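Local coordinates for protein PROBABLE CHAIN-FATTY-ACID-CoA LIGASE FADD13 (Mycobacterium tuberculosis, PDB 3T5B) that belongs to the AMP-binding enzyme family of the ANL clan and is probably a ligase of that family, at residues N294-Q299 against L313-A318; V245-A250 against F272-T277. All blocks are in the same frame, centred on the assembly; numbering follows the deposited sequence.

Contact 1. Residues N294-Q299 against L313-A318; sequences NIEVVQ and LLSEDA
Val298 lays its CG1 methyl against the backbone where Leu314 passes into Ser315, with Ser315 N 3.4 Å from CG1 and Leu314 CD1 at the outer limit of contact. This is the margin of the mixed sheet of the AMP-binding fold, where strand 296-302 meets the outermost strand, 310-313, in antiparallel fashion. Gln299 and Leu313 form the hydrogen-bonded pair. Leu313 N gives a short, nearly straight bond to Gln299 O (2.7 Å, 167°), whereas the return bond from Gln299 N to Leu313 O is weak at 3.4 Å. Their side chains run side by side on one face, the aliphatic CG of Gln299 3.8 Å from Leu313 CD2; Gln299 extends on to Ile287 of helix 284-291, and Leu313 packs on Tyr391.

Past this pair the chain 313-318 turns away, and a water fills in for direct strand pairing, donating to Val297 O (2.7 Å) and to Leu313 O (3.0 Å). Ser315, small enough to come in close beside the edge of the strand, brings its CA to Val297 O in a CA-H...O contact. With its hydroxyl anti to the backbone N (chi1 -175°), it reaches across to exposed Glu296, where Ser315 OG and the methylene CB of Glu296 make a tight contact of 3.0 Å that is not a hydrogen bond.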
# COMPACT_ATOMS: atom_id res chain seq x y z
N ASN A 294 -18.77 13.63 -14.93
CA ASN A 294 -19.48 12.85 -13.92
C ASN A 294 -18.52 11.92 -13.16
O ASN A 294 -18.90 10.84 -12.70
CB ASN A 294 -20.60 12.03 -14.56
CG ASN A 294 -21.53 11.43 -13.52
OD1 ASN A 294 -22.42 10.64 -13.85
ND2 ASN A 294 -21.34 11.80 -12.26
N ILE A 295 -17.28 12.36 -13.03
CA ILE A 295 -16.27 11.61 -12.30
C ILE A 295 -15.89 12.40 -11.07
O ILE A 295 -15.35 13.49 -11.20
CB ILE A 295 -14.99 11.42 -13.13
CG1 ILE A 295 -15.31 10.63 -14.40
CG2 ILE A 295 -13.93 10.75 -12.27
CD1 ILE A 295 -14.12 10.43 -15.30
N GLU A 296 -16.17 11.88 -9.89
CA GLU A 296 -15.82 12.63 -8.69
C GLU A 296 -14.45 12.25 -8.15
O GLU A 296 -13.83 11.29 -8.61
CB GLU A 296 -16.90 12.50 -7.61
CG GLU A 296 -17.47 11.11 -7.42
CD GLU A 296 -18.66 11.12 -6.47
OE1 GLU A 296 -19.69 11.74 -6.82
OE2 GLU A 296 -18.58 10.51 -5.38
N VAL A 297 -13.96 13.02 -7.18
CA VAL A 297 -12.66 12.77 -6.60
C VAL A 297 -12.69 12.97 -5.08
O VAL A 297 -13.33 13.89 -4.58
CB VAL A 297 -11.58 13.71 -7.21
CG1 VAL A 297 -10.20 13.34 -6.71
CG2 VAL A 297 -11.62 13.64 -8.72
N VAL A 298 -12.00 12.10 -4.36
CA VAL A 298 -11.92 12.23 -2.91
C VAL A 298 -10.45 12.26 -2.58
O VAL A 298 -9.66 11.52 -3.17
CB VAL A 298 -12.62 11.06 -2.20
CG1 VAL A 298 -14.13 11.15 -2.45
CG2 VAL A 298 -12.07 9.73 -2.71
N GLN A 299 -10.06 13.12 -1.65
CA GLN A 299 -8.66 13.24 -1.30
C GLN A 299 -8.33 12.98 0.15
O GLN A 299 -9.10 13.31 1.05
CB GLN A 299 -8.17 14.63 -1.72
CG GLN A 299 -9.28 15.66 -1.69
CD GLN A 299 -8.97 16.86 -2.57
OE1 GLN A 299 -9.89 17.55 -3.02
NE2 GLN A 299 -7.69 17.12 -2.81
N LEU A 313 -11.30 13.85 2.51
CA LEU A 313 -12.19 14.96 2.18
C LEU A 313 -13.17 14.36 1.20
O LEU A 313 -12.80 14.01 0.07
CB LEU A 313 -11.41 16.11 1.52
CG LEU A 313 -12.20 17.37 1.15
CD1 LEU A 313 -12.57 18.15 2.41
CD2 LEU A 313 -11.36 18.25 0.23
N LEU A 314 -14.42 14.20 1.63
CA LEU A 314 -15.42 13.61 0.75
C LEU A 314 -15.73 14.48 -0.45
O LEU A 314 -15.70 15.71 -0.37
CB LEU A 314 -16.68 13.29 1.55
CG LEU A 314 -16.60 11.95 2.28
CD1 LEU A 314 -16.63 10.81 1.26
CD2 LEU A 314 -15.32 11.88 3.11
N SER A 315 -16.01 13.83 -1.58
CA SER A 315 -16.32 14.51 -2.83
C SER A 315 -17.24 15.73 -2.71
O SER A 315 -17.00 16.76 -3.35
CB SER A 315 -16.94 13.50 -3.80
OG SER A 315 -17.15 14.10 -5.07
N GLU A 316 -18.29 15.61 -1.90
CA GLU A 316 -19.24 16.70 -1.71
C GLU A 316 -18.63 17.99 -1.13
O GLU A 316 -19.23 19.06 -1.24
CB GLU A 316 -20.40 16.23 -0.81
CG GLU A 316 -20.00 15.87 0.62
CD GLU A 316 -21.15 15.24 1.41
OE1 GLU A 316 -22.27 15.80 1.39
OE2 GLU A 316 -20.93 14.19 2.06
N ASP A 317 -17.46 17.89 -0.52
CA ASP A 317 -16.80 19.06 0.05
C ASP A 317 -15.60 19.48 -0.80
O ASP A 317 -14.89 20.42 -0.47
CB ASP A 317 -16.33 18.77 1.48
CG ASP A 317 -17.44 18.24 2.37
OD1 ASP A 317 -18.49 18.91 2.48
OD2 ASP A 317 -17.26 17.17 2.98
N ALA A 318 -15.39 18.77 -1.91
CA ALA A 318 -14.28 19.04 -2.81
C ALA A 318 -14.03 20.52 -3.07
O ALA A 318 -12.89 20.99 -3.00
CB ALA A 318 -14.48 18.31 -4.13
O HOH W 1 -12.88 15.51 -2.52

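Contact 2. Residues V245-A250 against F272-T277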
# COMPACT_ATOMS: atom_id res chain seq x y z
N VAL A 245 -13.07 -0.38 -15.34
CA VAL A 245 -12.61 0.14 -14.05
C VAL A 245 -13.63 1.08 -13.41
O VAL A 245 -14.13 2.01 -14.05
CB VAL A 245 -11.30 0.92 -14.20
CG1 VAL A 245 -10.85 1.45 -12.85
CG2 VAL A 245 -10.24 0.04 -14.80
N CYS A 246 -13.93 0.83 -12.14
CA CYS A 246 -14.89 1.61 -11.38
C CYS A 246 -14.19 2.63 -10.52
O CYS A 246 -14.72 3.70 -10.26
CB CYS A 246 -15.70 0.70 -10.46
SG CYS A 246 -16.53 -0.69 -11.25
N ILE A 247 -12.98 2.29 -10.07
CA ILE A 247 -12.22 3.16 -9.19
C ILE A 247 -10.75 3.21 -9.55
O ILE A 247 -10.16 2.19 -9.90
CB ILE A 247 -12.36 2.68 -7.72
CG1 ILE A 247 -13.81 2.82 -7.26
CG2 ILE A 247 -11.45 3.48 -6.81
CD1 ILE A 247 -14.14 1.95 -6.06
N GLY A 248 -10.17 4.39 -9.45
CA GLY A 248 -8.76 4.56 -9.76
C GLY A 248 -8.02 5.44 -8.78
O GLY A 248 -8.61 6.29 -8.11
N GLY A 249 -6.71 5.24 -8.69
CA GLY A 249 -5.89 6.03 -7.79
C GLY A 249 -4.93 6.89 -8.58
O GLY A 249 -4.48 6.46 -9.65
N ALA A 250 -4.61 8.08 -8.08
CA ALA A 250 -3.71 8.97 -8.80
C ALA A 250 -3.35 10.25 -8.05
O ALA A 250 -4.07 10.68 -7.14
CB ALA A 250 -4.31 9.33 -10.16
N PHE A 272 -16.64 3.94 -14.60
CA PHE A 272 -15.74 4.69 -13.73
C PHE A 272 -16.47 5.68 -12.83
O PHE A 272 -17.17 6.57 -13.31
CB PHE A 272 -14.66 5.43 -14.51
CG PHE A 272 -13.47 5.78 -13.67
CD1 PHE A 272 -12.52 4.81 -13.36
CD2 PHE A 272 -13.34 7.05 -13.11
CE1 PHE A 272 -11.44 5.10 -12.51
CE2 PHE A 272 -12.28 7.35 -12.26
CZ PHE A 272 -11.32 6.38 -11.95
N ARG A 273 -16.29 5.54 -11.52
CA ARG A 273 -16.98 6.39 -10.57
C ARG A 273 -16.18 7.53 -9.92
O ARG A 273 -16.72 8.62 -9.72
CB ARG A 273 -17.59 5.52 -9.47
CG ARG A 273 -19.07 5.26 -9.62
CD ARG A 273 -19.43 3.85 -9.18
NE ARG A 273 -18.83 3.49 -7.90
CZ ARG A 273 -18.46 2.26 -7.59
NH1 ARG A 273 -18.64 1.28 -8.46
NH2 ARG A 273 -17.90 2.00 -6.42
N TYR A 274 -14.92 7.28 -9.59
CA TYR A 274 -14.12 8.31 -8.94
C TYR A 274 -12.65 7.94 -8.78
O TYR A 274 -12.28 6.76 -8.81
CB TYR A 274 -14.68 8.61 -7.55
CG TYR A 274 -14.66 7.40 -6.63
CD1 TYR A 274 -15.67 6.46 -6.66
CD2 TYR A 274 -13.61 7.22 -5.73
CE1 TYR A 274 -15.65 5.36 -5.81
CE2 TYR A 274 -13.58 6.11 -4.88
CZ TYR A 274 -14.60 5.19 -4.92
OH TYR A 274 -14.59 4.11 -4.07
N PHE A 275 -11.83 8.97 -8.58
CA PHE A 275 -10.41 8.79 -8.37
C PHE A 275 -10.14 9.01 -6.89
O PHE A 275 -10.83 9.80 -6.25
CB PHE A 275 -9.59 9.83 -9.15
CG PHE A 275 -9.42 9.52 -10.62
CD1 PHE A 275 -10.29 10.06 -11.56
CD2 PHE A 275 -8.37 8.72 -11.05
CE1 PHE A 275 -10.10 9.80 -12.93
CE2 PHE A 275 -8.18 8.45 -12.42
CZ PHE A 275 -9.05 9.00 -13.36
N ILE A 276 -9.17 8.30 -6.35
CA ILE A 276 -8.79 8.49 -4.95
C ILE A 276 -7.44 9.20 -5.04
O ILE A 276 -6.49 8.66 -5.58
CB ILE A 276 -8.59 7.16 -4.21
CG1 ILE A 276 -9.85 6.30 -4.34
CG2 ILE A 276 -8.29 7.46 -2.75
CD1 ILE A 276 -9.77 4.96 -3.61
N THR A 277 -7.38 10.42 -4.51
CA THR A 277 -6.16 11.22 -4.56
C THR A 277 -5.38 11.32 -3.24
O THR A 277 -5.96 11.42 -2.16
CB THR A 277 -6.48 12.66 -5.00
OG1 THR A 277 -6.99 12.64 -6.34
CG2 THR A 277 -5.25 13.54 -4.95
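Ile247 and Tyr274 carry the apolar part of this contact on one face of the sheet, standing side by side and pointing the same way. Ile247 CG1 lies 3.4 Å from Tyr274 CZ, and its CD1 reaches the phenolic end. Branching at CB widens the reach of Ile247, because CG2 touches both Tyr274 CE2 and Ile276 CD1, each at 3.9 Å. On the other face the ring of Phe272, swung anti to its backbone N (chi1 -159°), extends beside Gly248; Val245 CG1 meets its edge in plane, 3.7 Å from CE1. Phe272 CZ in turn sits 3.5 Å above the centre of the Phe275 ring. Gly248, with no side chain, lets the Phe272 ring come close, CZ 3.4 Å from Gly248 N.

Among the backbone bonds, one precedes the strands: Cys246 O accepts from Arg273 N (2.7 Å). Three belong to the parallel pairing: Gly248 N gives to Tyr274 O, Gly248 O accepts from Ile276 N (2.7 Å), and Ala250 N gives to Ile276 O. Gly248 O also receives a CA-H...O contact from Phe275 CA at 3.1 Å.

Charge enters at the strand entrance, where the bent chain of Arg273 sets one guanidinium face over Ile247 CG1, while its NH1 makes a salt bridge to Asp198.

Helix 252-258 connects the two strands and covers Ala250, Phe275 and Thr277, completing a beta-alpha-beta crossover within the mixed sheet of the AMP-binding fold.

The two contacts lie in one mixed sheet, with the pairing of strand 274-277 with strand 296-302 between them. Backbone bonds join them, probably from Thr277 N to Val298 O and from Phe275 N to Glu296 O, and Val297 CG1 packs on Thr277 OG1. Contact 2 lies inside the sheet, is parallel, and has no exposed residue among those that touch; it combines four backbone bonds with aromatic and branched side chains on both faces. Contact 1 lies at the sheet margin, is antiparallel and smaller, and mixes two backbone bonds, one of them weak, with a bridging water and an exposed glutamate. Ile295 touches Phe272 and Phe275, tying the loop before strand 296-302 to the aromatic face.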